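Local structure of subclass B3 metallo-beta-lactamase (Sphingobium indicum, 7LUU) at residues Arg177-Gly182 with Met205-Asn210; Pro42-Met47 with Ala97-Leu102; Tyr234-Thr237 with Pro243-Lys246; Asp261-Ala266 with Ser280-Ser285; Val78-Thr83 with Leu87-Gly92. The protein probably hydrolyses beta-lactam antibiotics, as expected of a subclass B3 metallo-beta-lactamase, at an active site that holds two zinc ions. All coordinates share one frame; numbering follows the deposited sequence.

Contact 1 of 5, residues Arg177-Gly182 with Met205-Asn210; sequences RVMKDG and MTWSWN
Met179 and Trp207 are brought together by torsions on both sides: the methionine bends at its second and third torsions (chi2 -92°), which brings its methyl to the indole, and the indole has CG anti to the carbonyl carbon (chi1 -50°), a setting that carries the six-membered ring toward Met179. The contact lies where the two sheets of the metallo-beta-lactamase sandwich approach one another: Met179 follows strand 176-178, an outermost strand of the seven-stranded sheet, and strand 205-213 is an inner strand of the six-stranded one. Met179 CE meets the edge of the indole, near the ring plane, at 3.8 Å from Trp207 CZ3. Met205 works from another direction. Its CG lies 3.7 Å above the Trp207 ring plane, offset toward the rim, so the two methionines address an edge and a face of the same aromatic. No hydrogen bond spans the segments, and the fit rests on shape. Ala194 of strand 190-196 touches Met179, Met205 and Trp207, while Val143 of strand 141-144 adds to the lining. Met205, extended through its first two torsions, bends only at the last, placing CE 3.9 Å from the carbonyl O of Met179.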
# COMPACT_ATOMS: atom_id res chain seq x y z
N ARG A 177 -11.70 -8.07 5.52
CA ARG A 177 -11.34 -8.37 6.89
C ARG A 177 -10.67 -7.13 7.41
O ARG A 177 -9.75 -6.63 6.76
CB ARG A 177 -10.35 -9.53 6.97
CG ARG A 177 -9.77 -9.74 8.37
CD ARG A 177 -8.97 -11.04 8.34
NE ARG A 177 -8.22 -11.27 9.55
CZ ARG A 177 -7.77 -12.48 9.90
NH1 ARG A 177 -7.08 -12.66 11.02
NH2 ARG A 177 -8.02 -13.52 9.11
N VAL A 178 -11.14 -6.61 8.54
CA VAL A 178 -10.54 -5.41 9.14
C VAL A 178 -9.49 -5.83 10.17
O VAL A 178 -9.77 -6.66 11.05
CB VAL A 178 -11.60 -4.55 9.81
CG1 VAL A 178 -11.01 -3.43 10.65
CG2 VAL A 178 -12.50 -3.97 8.73
N MET A 179 -8.30 -5.24 10.09
CA MET A 179 -7.30 -5.35 11.18
C MET A 179 -7.22 -4.06 11.97
O MET A 179 -7.19 -2.97 11.40
CB MET A 179 -5.93 -5.53 10.61
CG MET A 179 -6.06 -6.51 9.73
SD MET A 179 -5.73 -7.95 10.50
CE MET A 179 -4.31 -7.95 9.47
N LYS A 180 -7.08 -4.22 13.29
CA LYS A 180 -6.80 -3.11 14.18
C LYS A 180 -5.32 -2.81 14.20
O LYS A 180 -4.49 -3.62 13.80
CB LYS A 180 -7.19 -3.50 15.61
CG LYS A 180 -8.68 -3.80 15.76
CD LYS A 180 -9.02 -3.89 17.21
CE LYS A 180 -10.50 -4.04 17.45
NZ LYS A 180 -10.77 -4.84 18.69
N ASP A 181 -5.01 -1.58 14.55
CA ASP A 181 -3.62 -1.22 14.72
C ASP A 181 -2.91 -2.17 15.70
O ASP A 181 -3.41 -2.43 16.81
CB ASP A 181 -3.55 0.21 15.23
CG ASP A 181 -2.13 0.67 15.44
OD1 ASP A 181 -1.30 0.41 14.58
OD2 ASP A 181 -1.83 1.30 16.51
N GLY A 182 -1.78 -2.74 15.28
CA GLY A 182 -1.04 -3.70 16.11
C GLY A 182 -1.51 -5.14 15.98
O GLY A 182 -0.84 -6.05 16.52
N MET A 205 -2.38 2.23 5.87
CA MET A 205 -1.90 1.17 6.76
C MET A 205 -0.62 0.58 6.19
O MET A 205 -0.51 0.37 4.98
CB MET A 205 -2.97 0.07 6.93
CG MET A 205 -2.50 -1.08 7.92
SD MET A 205 -3.99 -1.87 8.65
CE MET A 205 -4.08 -0.89 10.17
N THR A 206 0.32 0.29 7.08
CA THR A 206 1.64 -0.27 6.78
C THR A 206 1.69 -1.69 7.34
O THR A 206 1.07 -1.99 8.35
CB THR A 206 2.70 0.65 7.42
OG1 THR A 206 2.71 1.88 6.71
CG2 THR A 206 4.13 0.01 7.47
N TRP A 207 2.41 -2.57 6.65
CA TRP A 207 2.48 -3.98 7.00
C TRP A 207 3.92 -4.37 7.28
O TRP A 207 4.79 -4.05 6.47
CB TRP A 207 1.93 -4.80 5.80
CG TRP A 207 0.58 -4.28 5.32
CD1 TRP A 207 0.34 -3.34 4.31
CD2 TRP A 207 -0.68 -4.54 5.94
NE1 TRP A 207 -1.03 -3.10 4.23
CE2 TRP A 207 -1.67 -3.79 5.23
CE3 TRP A 207 -1.07 -5.37 7.03
CZ2 TRP A 207 -3.03 -3.87 5.56
CZ3 TRP A 207 -2.40 -5.45 7.33
CH2 TRP A 207 -3.38 -4.68 6.60
N SER A 208 4.15 -5.19 8.32
CA SER A 208 5.51 -5.65 8.57
C SER A 208 5.54 -7.15 8.84
O SER A 208 4.59 -7.73 9.39
CB SER A 208 6.13 -4.88 9.78
OG SER A 208 5.41 -5.22 10.99
N TRP A 209 6.67 -7.76 8.48
CA TRP A 209 6.81 -9.16 8.76
C TRP A 209 8.27 -9.55 8.60
O TRP A 209 9.06 -8.83 7.98
CB TRP A 209 5.93 -9.97 7.77
CG TRP A 209 6.44 -9.96 6.32
CD1 TRP A 209 7.21 -10.90 5.66
CD2 TRP A 209 6.22 -8.89 5.36
NE1 TRP A 209 7.45 -10.49 4.35
CE2 TRP A 209 6.82 -9.29 4.13
CE3 TRP A 209 5.51 -7.70 5.42
CZ2 TRP A 209 6.83 -8.48 2.98
CZ3 TRP A 209 5.48 -6.86 4.23
CH2 TRP A 209 6.16 -7.28 3.04
N ASN A 210 8.62 -10.73 9.12
CA ASN A 210 9.97 -11.30 8.97
C ASN A 210 10.02 -12.24 7.76
O ASN A 210 9.09 -13.03 7.53
CB ASN A 210 10.33 -12.10 10.22
CG ASN A 210 10.99 -11.25 11.30
OD1 ASN A 210 11.25 -10.06 11.10
ND2 ASN A 210 11.28 -11.88 12.47

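Contact 2 of 5, residues Pro42-Met47 with Ala97-Leu102; sequences PLTRPM and AAPMIL
Thr44 meets Ala98 and Pro99 through a single methyl group. Its first torsion (chi1 62°) sets CG2 anti to the carbonyl carbon, and since the bond from its backbone to CB already heads for the helix, the methyl becomes the leading atom of the side chain. CG2 settles over the junction of two neighbouring residues, 4.4 Å from Ala98 CB and 4.3 Å from Pro99 CD. The same rotation turns the hydroxyl elsewhere: Thr44 OG1 remains 5.8 Å from Pro99 CD, and no hydrogen bond crosses between the segments. This is a light, apolar touch, with backbones well separated, the CA atoms of Thr44 and Ala98 lying 6.9 Å apart.

The receiving surface is the start of a helix. Pro99 occupies its first turn, where proline is well tolerated because an N-H there has no acceptor within the helix, and bonds from Ile101 N to Ala97 O and from Leu102 N to Ala98 O build the turn. In the irregular segment 42-47, Arg45, extended through its first two torsions before bending at the third, forms a salt bridge through NE with OD1 of Asp40, and the carbonyl of Met47 accepts a hydrogen bond from Gln96, just ahead of the helix. Helix 98-107 follows strand 87-90 of the seven-stranded sheet, and the loop before helix 49-55 packs on this helical layer, away from the zinc site. Segment 42-47 lies against two helices, Thr44 touching Ala98 and also Ala133 of helix 131-138; these helices meet each other through Ala98 on Ala133 and Leu102 on Asp137.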
# COMPACT_ATOMS: atom_id res chain seq x y z
N PRO A 42 -15.88 -4.84 -15.47
CA PRO A 42 -15.88 -3.63 -14.64
C PRO A 42 -14.69 -3.56 -13.71
O PRO A 42 -14.34 -2.47 -13.21
CB PRO A 42 -17.17 -3.74 -13.82
CG PRO A 42 -17.54 -5.19 -13.88
CD PRO A 42 -17.02 -5.74 -15.19
N LEU A 43 -14.12 -4.71 -13.39
CA LEU A 43 -13.05 -4.71 -12.39
C LEU A 43 -11.67 -4.48 -13.01
O LEU A 43 -10.71 -4.18 -12.28
CB LEU A 43 -13.08 -6.05 -11.64
CG LEU A 43 -14.39 -6.46 -10.98
CD1 LEU A 43 -14.14 -7.71 -10.10
CD2 LEU A 43 -14.95 -5.25 -10.19
N THR A 44 -11.55 -4.56 -14.33
CA THR A 44 -10.26 -4.25 -14.97
C THR A 44 -10.35 -3.14 -16.00
O THR A 44 -9.34 -2.82 -16.63
CB THR A 44 -9.67 -5.48 -15.65
OG1 THR A 44 -10.57 -5.91 -16.71
CG2 THR A 44 -9.42 -6.59 -14.63
N ARG A 45 -11.52 -2.51 -16.18
CA ARG A 45 -11.62 -1.45 -17.17
C ARG A 45 -10.61 -0.34 -16.83
O ARG A 45 -10.54 0.06 -15.66
CB ARG A 45 -13.10 -0.96 -17.21
CG ARG A 45 -13.44 0.09 -18.28
CD ARG A 45 -14.94 0.55 -18.23
NE ARG A 45 -15.79 -0.63 -18.33
CZ ARG A 45 -16.63 -1.02 -17.38
NH1 ARG A 45 -16.76 -0.35 -16.25
NH2 ARG A 45 -17.28 -2.18 -17.54
N PRO A 46 -9.73 0.07 -17.76
CA PRO A 46 -8.54 0.87 -17.39
C PRO A 46 -8.86 2.23 -16.83
O PRO A 46 -9.88 2.86 -17.19
CB PRO A 46 -7.79 1.04 -18.73
CG PRO A 46 -8.31 -0.11 -19.57
CD PRO A 46 -9.71 -0.30 -19.21
N MET A 47 -8.02 2.67 -15.91
CA MET A 47 -8.00 4.03 -15.39
C MET A 47 -6.66 4.71 -15.64
O MET A 47 -5.63 4.08 -15.67
CB MET A 47 -8.25 4.04 -13.84
CG MET A 47 -9.63 3.45 -13.59
SD MET A 47 -10.01 3.41 -11.80
CE MET A 47 -10.31 5.14 -11.54
N ALA A 97 -4.05 -3.40 -14.09
CA ALA A 97 -2.84 -4.10 -13.67
C ALA A 97 -3.13 -5.48 -13.15
O ALA A 97 -2.19 -6.28 -13.00
CB ALA A 97 -2.13 -3.34 -12.57
N ALA A 98 -4.39 -5.80 -12.85
CA ALA A 98 -4.62 -7.11 -12.22
C ALA A 98 -4.09 -8.27 -13.07
O ALA A 98 -3.35 -9.13 -12.53
CB ALA A 98 -6.11 -7.25 -11.88
N PRO A 99 -4.36 -8.35 -14.36
CA PRO A 99 -3.76 -9.44 -15.16
C PRO A 99 -2.23 -9.42 -15.19
O PRO A 99 -1.62 -10.50 -15.25
CB PRO A 99 -4.30 -9.21 -16.58
CG PRO A 99 -5.25 -8.10 -16.49
CD PRO A 99 -5.23 -7.45 -15.17
N MET A 100 -1.61 -8.23 -15.19
CA MET A 100 -0.15 -8.12 -15.19
C MET A 100 0.43 -8.65 -13.89
O MET A 100 1.43 -9.36 -13.88
CB MET A 100 0.22 -6.64 -15.43
CG MET A 100 -0.50 -5.94 -16.70
SD MET A 100 -0.22 -4.15 -16.52
CE MET A 100 -1.21 -3.57 -17.90
N ILE A 101 -0.23 -8.35 -12.76
CA ILE A 101 0.20 -8.90 -11.47
C ILE A 101 0.14 -10.42 -11.46
O ILE A 101 1.09 -11.09 -11.03
CB ILE A 101 -0.66 -8.32 -10.33
CG1 ILE A 101 -0.28 -6.84 -10.19
CG2 ILE A 101 -0.34 -9.03 -8.96
CD1 ILE A 101 -1.34 -6.03 -9.33
N LEU A 102 -0.99 -10.98 -11.91
CA LEU A 102 -1.13 -12.43 -11.89
C LEU A 102 -0.09 -13.08 -12.82
O LEU A 102 0.46 -14.13 -12.49
CB LEU A 102 -2.56 -12.82 -12.32
CG LEU A 102 -3.72 -12.35 -11.42
CD1 LEU A 102 -5.11 -12.52 -12.08
CD2 LEU A 102 -3.59 -13.02 -10.11

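Contact 3 of 5, residues Tyr234-Thr237 with Pro243-Lys246; sequences YRFT and PIVK
A mostly apolar, local contact folds the loop after strand 216-223 back onto the first turn of helix 242-257, well out from the centre of the molecule. Ile244 carries the helix side, and its two branches serve different aromatics. CG2 comes to the edge of the Phe236 ring, near its plane, at 3.6 Å from Phe236 CE2. CG1 instead faces the phenol, 3.5 Å from Tyr234 OH, an oxygen that also makes a weak hydrogen bond with Ser241 just before the helix. One residue further on, Val245 sends CG2 to the backbone of the loop, 3.3 Å from Phe236 O.

The two rings are fitted to each other as well. With its CG anti to the backbone N (chi1 -176°), Tyr234 lays its ring edge over the face of Phe236, CE2 standing 3.6 Å above that plane near the ring centre. Each ring would limit how the other can turn, while Phe236 offers Ile244 a ring edge and Tyr234 its hydroxyl oxygen. Behind them, Phe236 rests on Arg297 and Leu298 of helix 282-300, and its backbone N is bonded to Glu301. Ile244 also touches Met202, and its side chain lies about 7 Å from that of the zinc ligand His200. Such a loop-to-helix corner near the zinc site is consistent with the metallo-beta-lactamase fold, in which loops at the mouth of the sandwich surround the metals.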
# COMPACT_ATOMS: atom_id res chain seq x y z
N TYR A 234 -8.52 21.75 -0.38
CA TYR A 234 -8.32 21.13 0.93
C TYR A 234 -7.25 21.87 1.71
O TYR A 234 -6.22 22.26 1.14
CB TYR A 234 -7.89 19.69 0.77
CG TYR A 234 -7.74 18.91 2.06
CD1 TYR A 234 -8.87 18.35 2.68
CD2 TYR A 234 -6.49 18.76 2.66
CE1 TYR A 234 -8.73 17.61 3.87
CE2 TYR A 234 -6.32 18.03 3.86
CZ TYR A 234 -7.47 17.45 4.44
OH TYR A 234 -7.33 16.73 5.59
N ARG A 235 -7.46 22.03 3.02
CA ARG A 235 -6.42 22.64 3.84
C ARG A 235 -6.06 21.71 4.97
O ARG A 235 -6.89 21.42 5.86
CB ARG A 235 -6.86 23.98 4.42
CG ARG A 235 -7.23 24.98 3.29
CD ARG A 235 -5.91 25.49 2.61
NE ARG A 235 -6.26 26.46 1.58
CZ ARG A 235 -6.45 26.14 0.30
NH1 ARG A 235 -6.32 24.86 -0.09
NH2 ARG A 235 -6.78 27.09 -0.59
N PHE A 236 -4.79 21.32 5.01
CA PHE A 236 -4.30 20.55 6.17
C PHE A 236 -4.30 21.34 7.44
O PHE A 236 -4.29 20.74 8.54
CB PHE A 236 -2.88 20.04 5.88
CG PHE A 236 -2.81 18.89 4.87
CD1 PHE A 236 -2.66 19.19 3.49
CD2 PHE A 236 -2.84 17.57 5.29
CE1 PHE A 236 -2.56 18.12 2.54
CE2 PHE A 236 -2.79 16.49 4.36
CZ PHE A 236 -2.62 16.78 3.00
N THR A 237 -4.25 22.69 7.34
CA THR A 237 -4.27 23.55 8.52
C THR A 237 -5.68 23.86 9.03
O THR A 237 -5.81 24.56 10.06
CB THR A 237 -3.53 24.88 8.25
OG1 THR A 237 -4.08 25.53 7.10
CG2 THR A 237 -2.04 24.58 8.01
N PRO A 243 -7.46 15.48 12.57
CA PRO A 243 -7.19 14.01 12.60
C PRO A 243 -6.17 13.58 11.60
O PRO A 243 -5.41 12.64 11.90
CB PRO A 243 -8.56 13.38 12.35
CG PRO A 243 -9.55 14.45 12.88
CD PRO A 243 -8.89 15.76 12.46
N ILE A 244 -6.14 14.22 10.42
CA ILE A 244 -5.15 13.87 9.38
C ILE A 244 -3.75 14.29 9.82
O ILE A 244 -2.78 13.54 9.67
CB ILE A 244 -5.57 14.53 8.03
CG1 ILE A 244 -6.69 13.77 7.32
CG2 ILE A 244 -4.37 14.76 7.06
CD1 ILE A 244 -6.24 12.40 6.71
N VAL A 245 -3.61 15.51 10.37
CA VAL A 245 -2.31 16.00 10.80
C VAL A 245 -1.80 15.25 12.03
O VAL A 245 -0.64 14.87 12.09
CB VAL A 245 -2.39 17.51 11.05
CG1 VAL A 245 -1.08 17.96 11.71
CG2 VAL A 245 -2.59 18.21 9.67
N LYS A 246 -2.67 15.04 13.03
CA LYS A 246 -2.27 14.20 14.16
C LYS A 246 -1.95 12.79 13.67
O LYS A 246 -1.10 12.10 14.25
CB LYS A 246 -3.40 14.15 15.17
CG LYS A 246 -3.55 15.47 15.96
CD LYS A 246 -2.19 16.16 16.12
CE LYS A 246 -2.20 17.58 16.76
NZ LYS A 246 -1.15 17.71 17.85

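Contact 4 of 5, residues Asp261-Ala266 with Ser280-Ser285; sequences DILISA and SGACRS
The C-terminal helix of the sandwich, 282-300, begins here by docking on strand 262-265 of the six-stranded sheet, at a point where a disulfide between Cys283 and Cys260 ties the helix to the chain just ahead of the strand. Leu263 carries the strand side of the contact, and three of its carbons find separate partners. Its CB faces the methyl of Ala282, the two CB atoms 3.9 Å apart. With CG anti to the backbone N (chi1 169°), the second torsion (chi2 63°) parts the branches: CD2 lies 3.6 Å from the carbonyl O of Ala282, while CD1 reaches 4.0 Å from Cys283 SG. The leucine thus spans the first helical residue and the half-cystine after it.

The sulfur is directed inward by a torsion that places SG anti to its own carbonyl carbon (chi1 -75°), and Cys283 also touches Val221 of the neighbouring strand 216-223. Gly281 stands at the N-cap position, and its carbonyl O accepts the bond from Ser285 N, at 2.9 Å, in the opening turn. The strand itself is held between neighbours, Ile262 bonding to Ala219 and Val221 on one flank and Leu263 to Gly277 on the other. At the strand's last residue, Ser265 OG bonds to the carbonyl O of His267, a zinc ligand. A helix laid on the outer face of a sheet, with the metal site at the strand's end, is what the alpha-beta/beta-alpha sandwich of metallo-beta-lactamases is built from.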
# COMPACT_ATOMS: atom_id res chain seq x y z
N ASP A 261 14.61 -3.66 8.44
CA ASP A 261 15.79 -4.00 7.68
C ASP A 261 15.59 -3.76 6.19
O ASP A 261 16.57 -3.57 5.43
CB ASP A 261 16.09 -5.47 7.87
CG ASP A 261 16.55 -5.79 9.28
OD1 ASP A 261 17.45 -5.08 9.80
OD2 ASP A 261 15.92 -6.72 9.88
N ILE A 262 14.34 -3.86 5.73
CA ILE A 262 14.03 -3.67 4.33
C ILE A 262 12.79 -2.80 4.29
O ILE A 262 11.82 -3.10 5.00
CB ILE A 262 13.78 -5.01 3.63
CG1 ILE A 262 15.10 -5.74 3.48
CG2 ILE A 262 13.13 -4.78 2.19
CD1 ILE A 262 14.88 -7.19 2.91
N LEU A 263 12.81 -1.75 3.45
CA LEU A 263 11.65 -0.85 3.28
C LEU A 263 11.18 -0.95 1.84
O LEU A 263 11.96 -0.69 0.90
CB LEU A 263 12.08 0.60 3.60
CG LEU A 263 11.02 1.64 3.17
CD1 LEU A 263 9.70 1.46 3.96
CD2 LEU A 263 11.59 3.03 3.33
N ILE A 264 9.93 -1.35 1.66
CA ILE A 264 9.27 -1.29 0.34
C ILE A 264 8.25 -0.18 0.44
O ILE A 264 7.36 -0.26 1.28
CB ILE A 264 8.55 -2.61 0.00
CG1 ILE A 264 9.54 -3.77 -0.09
CG2 ILE A 264 7.78 -2.45 -1.36
CD1 ILE A 264 8.86 -5.15 0.05
N SER A 265 8.37 0.87 -0.40
CA SER A 265 7.42 2.00 -0.36
C SER A 265 6.32 1.78 -1.42
O SER A 265 6.64 1.42 -2.55
CB SER A 265 8.22 3.29 -0.70
OG SER A 265 7.34 4.36 -0.94
N ALA A 266 5.05 2.01 -1.08
CA ALA A 266 3.95 1.85 -2.07
C ALA A 266 4.26 2.53 -3.42
O ALA A 266 4.09 1.92 -4.48
CB ALA A 266 2.66 2.43 -1.51
N SER A 280 20.04 -0.11 8.26
CA SER A 280 19.68 0.69 9.41
C SER A 280 19.25 2.09 9.01
O SER A 280 20.02 2.83 8.37
CB SER A 280 20.90 0.77 10.33
OG SER A 280 20.50 1.44 11.52
N GLY A 281 18.05 2.50 9.46
CA GLY A 281 17.62 3.87 9.25
C GLY A 281 16.60 4.07 8.11
O GLY A 281 16.10 5.19 7.94
N ALA A 282 16.27 3.03 7.34
CA ALA A 282 15.47 3.28 6.12
C ALA A 282 14.09 3.85 6.44
O ALA A 282 13.60 4.79 5.80
CB ALA A 282 15.33 1.98 5.33
N CYS A 283 13.40 3.23 7.41
CA CYS A 283 12.06 3.70 7.71
C CYS A 283 12.10 5.07 8.34
O CYS A 283 11.19 5.87 8.12
CB CYS A 283 11.34 2.71 8.64
SG CYS A 283 10.79 1.18 7.77
N ARG A 284 13.10 5.33 9.16
CA ARG A 284 13.22 6.65 9.77
C ARG A 284 13.43 7.73 8.71
O ARG A 284 12.81 8.80 8.78
CB ARG A 284 14.33 6.67 10.83
CG ARG A 284 13.83 6.03 12.14
CD ARG A 284 14.91 6.06 13.25
NE ARG A 284 16.02 5.15 13.00
CZ ARG A 284 16.02 3.82 13.21
NH1 ARG A 284 14.91 3.15 13.67
NH2 ARG A 284 17.14 3.14 12.93
N SER A 285 14.27 7.46 7.71
CA SER A 285 14.48 8.42 6.61
C SER A 285 13.21 8.65 5.82
O SER A 285 12.93 9.79 5.38
CB SER A 285 15.59 7.94 5.69
OG SER A 285 16.81 8.00 6.45

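Contact 5 of 5, residues Val78-Thr83 with Leu87-Gly92; sequences VALIDT and LVLIDG
Ile81 and Val88 pair through two backbone hydrogen bonds, Ile81 N to Val88 O at 2.7 Å and Val88 N to Ile81 O at 2.9 Å, both donors lying in the carbonyl plane. Ala79 and Ile90 form the next hydrogen-bonded pair: Ala79 N meets Ile90 O at 3.1 Å, whereas the return bond from Ile90 N is tilted 33° from the carbonyl plane of Ala79. Between these pairs come the non-hydrogen-bonded partners Leu80 and Leu89, whose CD1 atoms touch at 3.8 Å. Leu80 CD1 also lies 3.9 Å from Leu87 CB, bridging two residues of the opposite strand.

The pattern is that of an antiparallel beta hairpin, strands 79-82 and 87-90, in the interior of the seven-stranded sheet. Its two faces meet different surroundings. Ala79, Ile81 and Ile90 look toward the second sheet, where Trp207, Trp209 and Phe222 cover them; on the other face Leu80 and Asp82 meet Phe110.

At the turn, Thr83 packs CG2 against Val88 CG2 at 3.8 Å, the side chains crossing nearly at right angles. The threonine hydroxyl sits between the backbone N and the carbonyl carbon (chi1 72°), where it bonds to Gly86 O and Ala85 N and fixes the reversal, aided by Asp82 OD1 on Gly84 N. At the open end, the positive phi of Asp91 (67°) turns the chain out of the strand, its carbonyl O lies buried without a polar partner, and its OD2 bonds to Thr121 OG1, the carboxylate about 4 Å from the side chain of His127, a zinc ligand.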
# COMPACT_ATOMS: atom_id res chain seq x y z
N VAL A 78 3.93 -3.85 -5.60
CA VAL A 78 3.03 -4.95 -5.19
C VAL A 78 3.91 -6.07 -4.66
O VAL A 78 4.86 -6.49 -5.35
CB VAL A 78 2.18 -5.46 -6.39
CG1 VAL A 78 1.24 -6.62 -5.94
CG2 VAL A 78 1.41 -4.28 -7.06
N ALA A 79 3.65 -6.54 -3.43
CA ALA A 79 4.49 -7.60 -2.84
C ALA A 79 3.74 -8.93 -2.84
O ALA A 79 2.52 -8.96 -2.89
CB ALA A 79 4.88 -7.27 -1.40
N LEU A 80 4.50 -10.03 -2.78
CA LEU A 80 3.95 -11.39 -2.73
C LEU A 80 4.74 -12.13 -1.66
O LEU A 80 5.97 -12.10 -1.67
CB LEU A 80 4.08 -12.11 -4.10
CG LEU A 80 3.61 -13.54 -3.99
CD1 LEU A 80 2.04 -13.52 -4.05
CD2 LEU A 80 4.19 -14.25 -5.24
N ILE A 81 4.03 -12.70 -0.69
CA ILE A 81 4.67 -13.46 0.40
C ILE A 81 4.23 -14.90 0.28
O ILE A 81 3.02 -15.18 0.30
CB ILE A 81 4.28 -12.91 1.79
CG1 ILE A 81 4.60 -11.41 1.86
CG2 ILE A 81 4.98 -13.74 2.94
CD1 ILE A 81 3.97 -10.78 3.10
N ASP A 82 5.19 -15.82 0.21
CA ASP A 82 4.90 -17.25 0.23
C ASP A 82 5.00 -17.73 1.68
O ASP A 82 6.10 -17.91 2.21
CB ASP A 82 5.85 -17.99 -0.70
CG ASP A 82 5.69 -19.48 -0.61
OD1 ASP A 82 4.73 -19.91 0.07
OD2 ASP A 82 6.61 -20.20 -1.15
N THR A 83 3.85 -18.03 2.31
CA THR A 83 3.85 -18.27 3.75
C THR A 83 4.06 -19.74 4.11
O THR A 83 4.22 -20.05 5.29
CB THR A 83 2.52 -17.84 4.37
OG1 THR A 83 1.53 -18.81 3.94
CG2 THR A 83 2.06 -16.43 3.83
N LEU A 87 -0.44 -17.87 -0.23
CA LEU A 87 0.30 -16.67 -0.64
C LEU A 87 -0.46 -15.45 -0.16
O LEU A 87 -1.69 -15.46 -0.04
CB LEU A 87 0.48 -16.61 -2.17
CG LEU A 87 1.05 -17.92 -2.78
CD1 LEU A 87 1.00 -17.81 -4.27
CD2 LEU A 87 2.51 -18.15 -2.34
N VAL A 88 0.29 -14.38 0.07
CA VAL A 88 -0.32 -13.08 0.43
C VAL A 88 0.18 -12.03 -0.55
O VAL A 88 1.40 -11.90 -0.75
CB VAL A 88 0.11 -12.67 1.86
CG1 VAL A 88 -0.44 -11.34 2.19
CG2 VAL A 88 -0.41 -13.69 2.89
N LEU A 89 -0.72 -11.25 -1.13
CA LEU A 89 -0.34 -10.08 -1.94
C LEU A 89 -0.52 -8.84 -1.11
O LEU A 89 -1.43 -8.79 -0.28
CB LEU A 89 -1.31 -10.05 -3.13
CG LEU A 89 -0.96 -9.70 -4.54
CD1 LEU A 89 0.31 -10.29 -5.14
CD2 LEU A 89 -2.15 -10.22 -5.37
N ILE A 90 0.27 -7.80 -1.40
CA ILE A 90 0.13 -6.48 -0.83
C ILE A 90 -0.09 -5.51 -1.97
O ILE A 90 0.80 -5.34 -2.83
CB ILE A 90 1.35 -6.06 0.01
CG1 ILE A 90 1.55 -7.17 1.06
CG2 ILE A 90 0.99 -4.70 0.67
CD1 ILE A 90 2.63 -6.77 2.17
N ASP A 91 -1.27 -4.88 -1.95
CA ASP A 91 -1.80 -3.92 -2.93
C ASP A 91 -2.06 -4.55 -4.30
O ASP A 91 -1.81 -5.75 -4.55
CB ASP A 91 -0.88 -2.68 -3.02
CG ASP A 91 -1.14 -1.70 -1.87
OD1 ASP A 91 -2.22 -1.78 -1.22
OD2 ASP A 91 -0.31 -0.84 -1.63
N GLY A 92 -2.69 -3.73 -5.15
CA GLY A 92 -3.20 -4.26 -6.43
C GLY A 92 -3.05 -3.30 -7.58
O GLY A 92 -3.61 -3.57 -8.65

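Overall arrangement
Contact 5 lies nearest to two of the others. Its centre is about 13 Å from that of contact 1, where Trp209 packs on Ile81 and Ile90 and joins the two sheets, and about 16 Å from that of contact 2, whose Ile101 packs on Val78 and Leu89 from the helical side. Along the chain, contact 5 is nested within the loop closed by contact 2; contacts 1, 3 and 4 follow in series. Contacts 1 and 4 share the six-stranded sheet, their centres about 16 Å apart, whereas contact 3, about 31 Å from contact 5 between centres, lies on the opposite side of the chain's centre from it. Together they sample a layered sandwich whose strand ends and loops converge on the zinc site.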